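NEDD8-conjugating enzyme UBC12 (PDB 3O2U) accepts the ubiquitin-like protein Rub1 (NEDD8) from its E1 enzyme as a thioester and catalyses its covalent attachment to other proteins, chiefly the cullin Cdc53. Local coordinates at residues 26-29 with 30-33; 86-89 with 90-94; 117-121 with 122-126; 130-133 with 134-138. One frame throughout, in Å; residues are numbered along the deposited sequence.

Contact 1. Residues 26-29 with 30-33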
loop_
_atom_site.group_PDB
_atom_site.type_symbol
_atom_site.label_atom_id
_atom_site.label_comp_id
_atom_site.label_asym_id
_atom_site.label_seq_id
_atom_site.Cartn_x
_atom_site.Cartn_y
_atom_site.Cartn_z
ATOM N N ASN A 26 -13.769 19.828 -12.211
ATOM C CA ASN A 26 -12.364 19.943 -11.836
ATOM C C ASN A 26 -12.053 18.897 -10.783
ATOM O O ASN A 26 -12.842 18.679 -9.857
ATOM C CB ASN A 26 -12.071 21.324 -11.254
ATOM C CG ASN A 26 -12.143 22.421 -12.287
ATOM O OD1 ASN A 26 -12.564 23.538 -11.992
ATOM N ND2 ASN A 26 -11.734 22.110 -13.508
ATOM N N LEU A 27 -10.903 18.252 -10.911
ATOM C CA LEU A 27 -10.498 17.265 -9.925
ATOM C C LEU A 27 -9.700 17.948 -8.806
ATOM O O LEU A 27 -9.008 18.926 -9.049
ATOM C CB LEU A 27 -9.674 16.163 -10.593
ATOM C CG LEU A 27 -10.396 15.252 -11.592
ATOM C CD1 LEU A 27 -9.427 14.234 -12.163
ATOM C CD2 LEU A 27 -11.582 14.542 -10.944
ATOM N N SER A 28 -9.783 17.425 -7.589
ATOM C CA SER A 28 -9.007 17.971 -6.474
ATOM C C SER A 28 -7.497 17.891 -6.746
ATOM O O SER A 28 -7.055 17.119 -7.600
ATOM C CB SER A 28 -9.329 17.215 -5.196
ATOM O OG SER A 28 -8.859 15.890 -5.278
ATOM N N ALA A 29 -6.713 18.692 -6.023
ATOM C CA ALA A 29 -5.253 18.657 -6.148
ATOM C C ALA A 29 -4.701 17.251 -5.909
ATOM O O ALA A 29 -3.792 16.808 -6.618
ATOM C CB ALA A 29 -4.603 19.647 -5.190
ATOM N N ALA A 30 -5.244 16.567 -4.901
ATOM C CA ALA A 30 -4.809 15.214 -4.559
ATOM C C ALA A 30 -5.039 14.232 -5.712
ATOM O O ALA A 30 -4.182 13.397 -6.018
ATOM C CB ALA A 30 -5.511 14.720 -3.290
ATOM N N ARG A 31 -6.193 14.335 -6.361
ATOM C CA ARG A 31 -6.511 13.411 -7.457
ATOM C C ARG A 31 -5.724 13.681 -8.727
ATOM O O ARG A 31 -5.335 12.744 -9.428
ATOM C CB ARG A 31 -8.029 13.373 -7.719
ATOM C CG ARG A 31 -8.735 12.778 -6.522
ATOM C CD ARG A 31 -10.245 12.690 -6.604
ATOM N NE ARG A 31 -10.738 12.295 -5.285
ATOM C CZ ARG A 31 -11.891 11.675 -5.049
ATOM N NH1 ARG A 31 -12.700 11.361 -6.052
ATOM N NH2 ARG A 31 -12.232 11.377 -3.800
ATOM N N ILE A 32 -5.501 14.953 -9.039
ATOM C CA ILE A 32 -4.638 15.319 -10.164
ATOM C C ILE A 32 -3.221 14.788 -9.975
ATOM O O ILE A 32 -2.599 14.313 -10.916
ATOM C CB ILE A 32 -4.538 16.853 -10.339
ATOM C CG1 ILE A 32 -5.884 17.424 -10.793
ATOM C CG2 ILE A 32 -3.436 17.207 -11.343
ATOM C CD1 ILE A 32 -5.846 18.908 -11.061
ATOM N N ARG A 33 -2.705 14.886 -8.757
ATOM C CA ARG A 33 -1.364 14.383 -8.455
ATOM C C ARG A 33 -1.300 12.844 -8.524
ATOM O O ARG A 33 -0.359 12.275 -9.067
ATOM C CB ARG A 33 -0.915 14.886 -7.080
ATOM C CG ARG A 33 0.346 14.188 -6.544
ATOM C CD ARG A 33 1.636 14.562 -7.328
ATOM N NE ARG A 33 2.607 13.501 -7.053
ATOM C CZ ARG A 33 3.483 13.510 -6.058
ATOM N NH1 ARG A 33 3.617 14.593 -5.293
ATOM N NH2 ARG A 33 4.264 12.447 -5.864
#
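Leu27 meets the first turn of helix 29-39 from the loop before it, Leu27 CB lying 4.0 Å from Ile32 CG1 in a loose apolar touch. Leu27 O is passed by the end of the same isoleucine, with Ile32 CD1 3.7 Å away. Ser28 follows as the N-cap. Ser28 OG takes the N-H of Arg31 N in a bond of 3.3 Å, fairly straight at 156°, and thereby satisfies a donor of the first turn that has no preceding carbonyl of the helix to reach. The hydroxyl can do this because chi1 (67°) sets Ser28 OG between the backbone N and the carbonyl carbon, where it meets Arg31 N. Ser28 OG is also lined by the aliphatic part of Arg31, with Arg31 CG 3.4 Å away, and it bonds to Glu90 OE1. With alanine at this position, Arg31 N would probably lose its capping acceptor and Glu90 OE1 one of its partners. The cap opens helix 29-39, the first helix of the UBC fold, which packs beside the central antiparallel sheet. Ser28 O accepts from Ile32 N at 3.0 Å, the first i to i+4 bond, and Ile32 CG1 leans against that oxygen. Ala29 O continues the pattern with Arg33 N at 3.1 Å. Beyond these backbone bonds the two arginines diverge: Arg31 runs extended past the serine to a salt bridge with Glu90 and to the carbonyls of Ser57 and Asp59, while Arg33 bends away to Asp37 and the carbonyls of Pro127 and Leu129.

Contact 2. Residues 86-89 with 90-94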
loop_
_atom_site.group_PDB
_atom_site.type_symbol
_atom_site.label_atom_id
_atom_site.label_comp_id
_atom_site.label_asym_id
_atom_site.label_seq_id
_atom_site.Cartn_x
_atom_site.Cartn_y
_atom_site.Cartn_z
ATOM N N LEU A 86 -4.087 0.152 -1.546
ATOM C CA LEU A 86 -3.596 1.491 -1.221
ATOM C C LEU A 86 -4.773 2.468 -1.279
ATOM O O LEU A 86 -5.382 2.632 -2.346
ATOM C CB LEU A 86 -2.514 1.926 -2.219
ATOM C CG LEU A 86 -1.090 1.361 -2.064
ATOM C CD1 LEU A 86 -1.068 -0.153 -2.172
ATOM C CD2 LEU A 86 -0.209 1.963 -3.120
ATOM N N ASP A 87 -5.087 3.103 -0.150
ATOM C CA ASP A 87 -6.246 3.997 -0.025
ATOM C C ASP A 87 -5.790 5.451 0.152
ATOM O O ASP A 87 -5.121 5.773 1.142
ATOM C CB ASP A 87 -7.093 3.600 1.191
ATOM C CG ASP A 87 -7.523 2.141 1.173
ATOM O OD1 ASP A 87 -7.634 1.553 0.088
ATOM O OD2 ASP A 87 -7.763 1.571 2.260
ATOM N N PHE A 88 -6.167 6.316 -0.779
ATOM C CA PHE A 88 -5.715 7.705 -0.793
ATOM C C PHE A 88 -6.790 8.617 -0.229
ATOM O O PHE A 88 -7.959 8.456 -0.546
ATOM C CB PHE A 88 -5.407 8.130 -2.226
ATOM C CG PHE A 88 -4.287 7.366 -2.846
ATOM C CD1 PHE A 88 -3.032 7.934 -2.968
ATOM C CD2 PHE A 88 -4.473 6.063 -3.271
ATOM C CE1 PHE A 88 -1.990 7.219 -3.512
ATOM C CE2 PHE A 88 -3.438 5.340 -3.822
ATOM C CZ PHE A 88 -2.193 5.921 -3.947
ATOM N N ASN A 89 -6.400 9.570 0.610
ATOM C CA ASN A 89 -7.340 10.598 1.066
ATOM C C ASN A 89 -7.107 11.896 0.291
ATOM O O ASN A 89 -6.236 11.951 -0.585
ATOM C CB ASN A 89 -7.227 10.798 2.581
ATOM C CG ASN A 89 -5.849 11.243 3.009
ATOM O OD1 ASN A 89 -5.127 11.889 2.247
ATOM N ND2 ASN A 89 -5.477 10.915 4.245
ATOM N N GLU A 90 -7.872 12.941 0.600
ATOM C CA GLU A 90 -7.810 14.164 -0.192
ATOM C C GLU A 90 -6.580 14.997 0.147
ATOM O O GLU A 90 -6.432 16.134 -0.305
ATOM C CB GLU A 90 -9.100 14.985 -0.032
ATOM C CG GLU A 90 -10.298 14.367 -0.753
ATOM C CD GLU A 90 -10.014 14.134 -2.234
ATOM O OE1 GLU A 90 -9.871 15.136 -2.973
ATOM O OE2 GLU A 90 -9.919 12.954 -2.659
ATOM N N VAL A 91 -5.688 14.414 0.930
ATOM C CA VAL A 91 -4.521 15.134 1.414
ATOM C C VAL A 91 -3.202 14.601 0.820
ATOM O O VAL A 91 -2.117 15.079 1.134
ATOM C CB VAL A 91 -4.570 15.215 2.961
ATOM C CG1 VAL A 91 -3.243 14.926 3.601
ATOM C CG2 VAL A 91 -5.126 16.592 3.383
ATOM N N TYR A 92 -3.314 13.637 -0.091
ATOM C CA TYR A 92 -2.175 13.250 -0.929
ATOM C C TYR A 92 -1.743 14.457 -1.771
ATOM O O TYR A 92 -2.587 15.154 -2.337
ATOM C CB TYR A 92 -2.582 12.094 -1.841
ATOM C CG TYR A 92 -1.437 11.436 -2.562
ATOM C CD1 TYR A 92 -0.477 10.719 -1.858
ATOM C CD2 TYR A 92 -1.325 11.514 -3.952
ATOM C CE1 TYR A 92 0.573 10.105 -2.516
ATOM C CE2 TYR A 92 -0.274 10.898 -4.621
ATOM C CZ TYR A 92 0.668 10.190 -3.892
ATOM O OH TYR A 92 1.719 9.564 -4.522
ATOM N N PRO A 93 -0.431 14.696 -1.893
ATOM C CA PRO A 93 0.717 13.908 -1.432
ATOM C C PRO A 93 1.274 14.347 -0.077
ATOM O O PRO A 93 2.368 13.935 0.284
ATOM C CB PRO A 93 1.767 14.217 -2.505
ATOM C CG PRO A 93 1.506 15.636 -2.841
ATOM C CD PRO A 93 0.019 15.905 -2.610
ATOM N N ILE A 94 0.551 15.182 0.660
ATOM C CA ILE A 94 1.057 15.604 1.955
ATOM C C ILE A 94 1.126 14.376 2.849
ATOM O O ILE A 94 2.072 14.199 3.618
ATOM C CB ILE A 94 0.170 16.698 2.578
ATOM C CG1 ILE A 94 0.241 17.981 1.737
ATOM C CG2 ILE A 94 0.585 16.967 4.003
ATOM C CD1 ILE A 94 -0.771 19.053 2.163
HETATM O O HOH W 1 -10.066 10.808 -0.821
HETATM O O HOH W 2 -7.509 11.536 -3.273
#
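The Tyr92 ring has Phe88 CD1 3.8 Å above one face, over its centre, and Pro93 CB on the opposite face. Phe88 presents its edge, making a T-shaped pair with ring centroids 5.1 Å apart and planes at 86°; CD1 approaches the CG end of the tyrosine and CE1 its CZ end. The rings belong to a type I beta turn and its approach, Asn89 to Tyr92, at the exit of strand 82-87 in the UBC sheet. Pro93 CB reaches the second face, consistent with the cis peptide bond between Tyr92 and Pro93. With chi1 at -169°, Tyr92 CG stands opposite its own amide nitrogen and the ring lies alongside Phe88, its OH bonded to Asp37 of helix 29-39. A leucine at Tyr92 would probably leave the Phe88 edge without its aromatic face and Asp37 without the hydroxyl. In the turn itself, Tyr92 N gives a long, weak bond to Asn89 O. Asn89 OD1 reaches forward along the chain to accept from Val91 N at 2.9 Å, the donor standing 41° out of the amide plane. Glu90 OE1 bonds to Ser28 OG, and Glu90 OE2 forms a salt bridge with Arg31. Two waters also donate to Glu90 OE2, one bridging to Phe88 O and the other, 3.0 Å from Asn89 O, to that carbonyl.

Contact 3. Residues 117-121 with 122-126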
loop_
_atom_site.group_PDB
_atom_site.type_symbol
_atom_site.label_atom_id
_atom_site.label_comp_id
_atom_site.label_asym_id
_atom_site.label_seq_id
_atom_site.Cartn_x
_atom_site.Cartn_y
_atom_site.Cartn_z
ATOM N N CYS A 117 5.039 -2.189 7.924
ATOM C CA CYS A 117 6.085 -1.292 8.417
ATOM C C CYS A 117 7.123 -0.987 7.345
ATOM O O CYS A 117 8.051 -1.757 7.102
ATOM C CB CYS A 117 6.776 -1.863 9.658
ATOM S SG CYS A 117 7.926 -0.684 10.431
ATOM N N LEU A 118 6.948 0.155 6.699
ATOM C CA LEU A 118 7.803 0.562 5.609
ATOM C C LEU A 118 8.117 2.018 5.878
ATOM O O LEU A 118 7.196 2.821 6.018
ATOM C CB LEU A 118 7.038 0.416 4.295
ATOM C CG LEU A 118 7.745 0.820 3.012
ATOM C CD1 LEU A 118 8.909 -0.139 2.735
ATOM C CD2 LEU A 118 6.754 0.843 1.859
ATOM N N ASN A 119 9.404 2.353 5.977
ATOM C CA ASN A 119 9.819 3.685 6.424
ATOM C C ASN A 119 9.226 4.828 5.606
ATOM O O ASN A 119 8.862 5.875 6.154
ATOM C CB ASN A 119 11.347 3.804 6.415
ATOM C CG ASN A 119 11.926 3.722 5.012
ATOM O OD1 ASN A 119 11.344 3.090 4.114
ATOM N ND2 ASN A 119 13.065 4.379 4.805
ATOM N N ILE A 120 9.141 4.659 4.291
ATOM C CA ILE A 120 8.664 5.768 3.473
ATOM C C ILE A 120 7.190 6.091 3.686
ATOM O O ILE A 120 6.721 7.142 3.272
ATOM C CB ILE A 120 8.967 5.580 1.991
ATOM C CG1 ILE A 120 8.457 4.239 1.495
ATOM C CG2 ILE A 120 10.466 5.657 1.754
ATOM C CD1 ILE A 120 9.042 3.882 0.137
ATOM N N LEU A 121 6.466 5.192 4.341
ATOM C CA LEU A 121 5.066 5.439 4.630
ATOM C C LEU A 121 4.862 6.366 5.821
ATOM O O LEU A 121 3.755 6.861 6.020
ATOM C CB LEU A 121 4.305 4.126 4.837
ATOM C CG LEU A 121 4.223 3.263 3.569
ATOM C CD1 LEU A 121 3.506 1.953 3.848
ATOM C CD2 LEU A 121 3.544 4.020 2.441
ATOM N N ARG A 122 5.908 6.605 6.613
ATOM C CA ARG A 122 5.770 7.537 7.741
ATOM C C ARG A 122 6.965 8.450 8.007
ATOM O O ARG A 122 6.974 9.603 7.570
ATOM C CB ARG A 122 5.364 6.814 9.030
ATOM C CG ARG A 122 5.113 7.768 10.208
ATOM C CD ARG A 122 3.630 8.018 10.431
ATOM N NE ARG A 122 3.395 9.112 11.373
ATOM C CZ ARG A 122 2.277 9.830 11.413
ATOM N NH1 ARG A 122 1.293 9.573 10.562
ATOM N NH2 ARG A 122 2.149 10.814 12.294
ATOM N N GLU A 123 7.968 7.963 8.731
ATOM C CA GLU A 123 9.032 8.874 9.143
ATOM C C GLU A 123 9.833 9.407 7.959
ATOM O O GLU A 123 10.324 10.526 8.002
ATOM C CB GLU A 123 9.958 8.272 10.200
ATOM C CG GLU A 123 10.989 7.310 9.675
ATOM C CD GLU A 123 10.554 5.887 9.867
ATOM O OE1 GLU A 123 9.327 5.654 9.899
ATOM O OE2 GLU A 123 11.430 5.008 10.006
ATOM N N ASP A 124 9.944 8.623 6.896
ATOM C CA ASP A 124 10.712 9.072 5.736
ATOM C C ASP A 124 9.831 9.483 4.561
ATOM O O ASP A 124 10.309 9.598 3.443
ATOM C CB ASP A 124 11.714 8.001 5.291
ATOM C CG ASP A 124 12.716 7.659 6.377
ATOM O OD1 ASP A 124 13.182 8.583 7.075
ATOM O OD2 ASP A 124 13.042 6.469 6.516
ATOM N N TRP A 125 8.549 9.716 4.805
ATOM C CA TRP A 125 7.685 10.178 3.723
ATOM C C TRP A 125 8.002 11.630 3.339
ATOM O O TRP A 125 8.262 12.463 4.199
ATOM C CB TRP A 125 6.215 10.052 4.107
ATOM C CG TRP A 125 5.341 10.688 3.098
ATOM C CD1 TRP A 125 4.662 11.870 3.221
ATOM C CD2 TRP A 125 5.068 10.201 1.787
ATOM N NE1 TRP A 125 3.966 12.132 2.068
ATOM C CE2 TRP A 125 4.200 11.118 1.172
ATOM C CE3 TRP A 125 5.464 9.063 1.074
ATOM C CZ2 TRP A 125 3.733 10.944 -0.125
ATOM C CZ3 TRP A 125 4.998 8.893 -0.217
ATOM C CH2 TRP A 125 4.143 9.828 -0.801
ATOM N N SER A 126 8.001 11.917 2.045
ATOM C CA SER A 126 8.107 13.283 1.535
ATOM C C SER A 126 7.121 13.418 0.377
ATOM O O SER A 126 6.904 12.448 -0.362
ATOM C CB SER A 126 9.525 13.563 1.037
ATOM O OG SER A 126 9.529 14.510 -0.015
#
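Asn119 reaches across to Asp124 from the start of the short 3-10 turn that follows the predicted thioester cysteine, Cys117. Asn119 CB lies 3.2 Å from Asp124 OD2, with the more distant Glu123 OE2 also nearby. From there chi1 (66°) places CG between the backbone N and the carbonyl carbon, which brings the amide round to the aspartate. Asn119 OD1 meets Ile120 N of the next residue in a weak, bent bond, and at the tip Asn119 ND2 donates to Asp124 OD2 over 2.7 Å. This bond is bent too, at 133°, and arrives on the anti side of the oxygen. The amide and carboxylate planes are 83° apart. The backbone carbonyl is gripped as well: Arg122 N (3.1 Å) and Asp124 N (3.0 Å) reach Asn119 O from opposite faces of its plane. Further along, Trp125 closes the type I turn begun at Arg122, its CB and CE3 beside Ile120 O, while its NE1 bonds to Pro93 O. Leu118 and Trp125 pack on helix 131-143. Asn119 thus ties both its backbone and its amide to the segment 122-126; the paired N-H groups at its carbonyl would be expected to polarise that oxygen, and the amide offers a neutral donor to the acidic side chain.

Contact 4. Residues 130-133 with 134-138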
loop_
_atom_site.group_PDB
_atom_site.type_symbol
_atom_site.label_atom_id
_atom_site.label_comp_id
_atom_site.label_asym_id
_atom_site.label_seq_id
_atom_site.Cartn_x
_atom_site.Cartn_y
_atom_site.Cartn_z
ATOM N N ASP A 130 6.696 9.352 -4.639
ATOM C CA ASP A 130 5.534 9.083 -5.481
ATOM C C ASP A 130 5.087 7.633 -5.391
ATOM O O ASP A 130 5.676 6.830 -4.661
ATOM C CB ASP A 130 5.828 9.464 -6.939
ATOM C CG ASP A 130 6.995 8.676 -7.530
ATOM O OD1 ASP A 130 7.586 7.825 -6.826
ATOM O OD2 ASP A 130 7.336 8.914 -8.704
ATOM N N LEU A 131 4.035 7.309 -6.139
ATOM C CA LEU A 131 3.472 5.978 -6.101
ATOM C C LEU A 131 4.541 4.966 -6.517
ATOM O O LEU A 131 4.629 3.879 -5.951
ATOM C CB LEU A 131 2.239 5.902 -7.010
ATOM C CG LEU A 131 1.578 4.535 -7.151
ATOM C CD1 LEU A 131 1.148 3.984 -5.789
ATOM C CD2 LEU A 131 0.377 4.607 -8.122
ATOM N N GLN A 132 5.356 5.325 -7.508
ATOM C CA GLN A 132 6.424 4.421 -7.964
ATOM C C GLN A 132 7.325 4.036 -6.784
ATOM O O GLN A 132 7.694 2.876 -6.632
ATOM C CB GLN A 132 7.266 5.071 -9.064
ATOM C CG GLN A 132 8.465 4.247 -9.499
ATOM C CD GLN A 132 8.132 3.297 -10.609
ATOM O OE1 GLN A 132 7.177 3.511 -11.352
ATOM N NE2 GLN A 132 8.921 2.240 -10.743
ATOM N N SER A 133 7.663 5.020 -5.953
ATOM C CA SER A 133 8.509 4.802 -4.775
ATOM C C SER A 133 7.857 3.875 -3.789
ATOM O O SER A 133 8.501 2.993 -3.250
ATOM C CB SER A 133 8.783 6.123 -4.069
ATOM O OG SER A 133 9.373 7.036 -4.972
ATOM N N ILE A 134 6.574 4.099 -3.519
ATOM C CA ILE A 134 5.884 3.242 -2.587
ATOM C C ILE A 134 5.904 1.814 -3.109
ATOM O O ILE A 134 6.252 0.880 -2.382
ATOM C CB ILE A 134 4.433 3.710 -2.365
ATOM C CG1 ILE A 134 4.444 5.077 -1.651
ATOM C CG2 ILE A 134 3.684 2.667 -1.565
ATOM C CD1 ILE A 134 3.147 5.881 -1.766
ATOM N N ILE A 135 5.539 1.653 -4.375
ATOM C CA ILE A 135 5.474 0.324 -4.962
ATOM C C ILE A 135 6.846 -0.363 -4.959
ATOM O O ILE A 135 6.970 -1.543 -4.608
ATOM C CB ILE A 135 4.870 0.368 -6.364
ATOM C CG1 ILE A 135 3.360 0.690 -6.256
ATOM C CG2 ILE A 135 5.100 -0.973 -7.064
ATOM C CD1 ILE A 135 2.670 0.818 -7.604
ATOM N N THR A 136 7.881 0.373 -5.338
ATOM C CA THR A 136 9.215 -0.192 -5.290
ATOM C C THR A 136 9.573 -0.608 -3.858
ATOM O O THR A 136 10.209 -1.633 -3.650
ATOM C CB THR A 136 10.248 0.806 -5.819
ATOM O OG1 THR A 136 9.949 1.088 -7.191
ATOM C CG2 THR A 136 11.659 0.219 -5.712
ATOM N N GLY A 137 9.154 0.194 -2.877
ATOM C CA GLY A 137 9.383 -0.113 -1.473
ATOM C C GLY A 137 8.713 -1.391 -1.001
ATOM O O GLY A 137 9.295 -2.164 -0.236
ATOM N N LEU A 138 7.486 -1.620 -1.459
ATOM C CA LEU A 138 6.756 -2.847 -1.131
ATOM C C LEU A 138 7.470 -4.054 -1.758
ATOM O O LEU A 138 7.608 -5.102 -1.149
ATOM C CB LEU A 138 5.304 -2.742 -1.617
ATOM C CG LEU A 138 4.493 -1.663 -0.884
ATOM C CD1 LEU A 138 3.080 -1.505 -1.459
ATOM C CD2 LEU A 138 4.443 -1.959 0.604
#
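Four backbone i to i+4 bonds, from Ile134 N to Asp130 O through Gly137 N to Ser133 O, carry the first turns of helix 131-143. Asp130 is the N-cap. Asp130 OD1 accepts twice from Ser133, from N at 2.9 Å and from OG at 2.7 Å, the donors arriving from opposite faces of the carboxylate plane. Ser133 OG reaches it because chi1 (-57°) turns the hydroxyl back beside the residue's own N. A carboxylate here probably also interacts favourably with the positive end of the helix dipole. One turn on, Thr136 OG1 donates to Gln132 O at 2.9 Å; this carbonyl also takes Thr136 N, from the other face of its plane. Gln132 OE1 accepts from the backbone N of Asp42. On the side of the helix that packs on the sheet, Leu131 and Ile135 meet at a slant, Leu131 CG 3.9 Å from Ile135 CD1, while Ile135 CG1 rests against Leu131 O. The helix turns its apolar side to the antiparallel sheet of the UBC fold: Leu131 packs on Leu66 and on Leu38 of helix 29-39, and Ile135 on Val68 of strand 65-70 and on Val47 and Leu49 of strand 47-51.

Contact 1 comes first, starting helix 29-39 after the loop from helix 3-21. Contact 2 turns the chain as it leaves strand 82-87 on the way to strand 98-101, and contact 3 folds the long loop that runs on from that strand to helix 131-143, whose beginning is contact 4. The four are in series along the chain, and none nests in or crosses another. Space brings them together: Glu90 joins contact 2 to contact 1, Trp125 NE1 of contact 3 reaches Pro93 O of contact 2, and Leu118, Ile120 and Trp125 rest on contact 4. Between them they link helices 29-39 and 131-143, the sheet and the loop of the predicted active site.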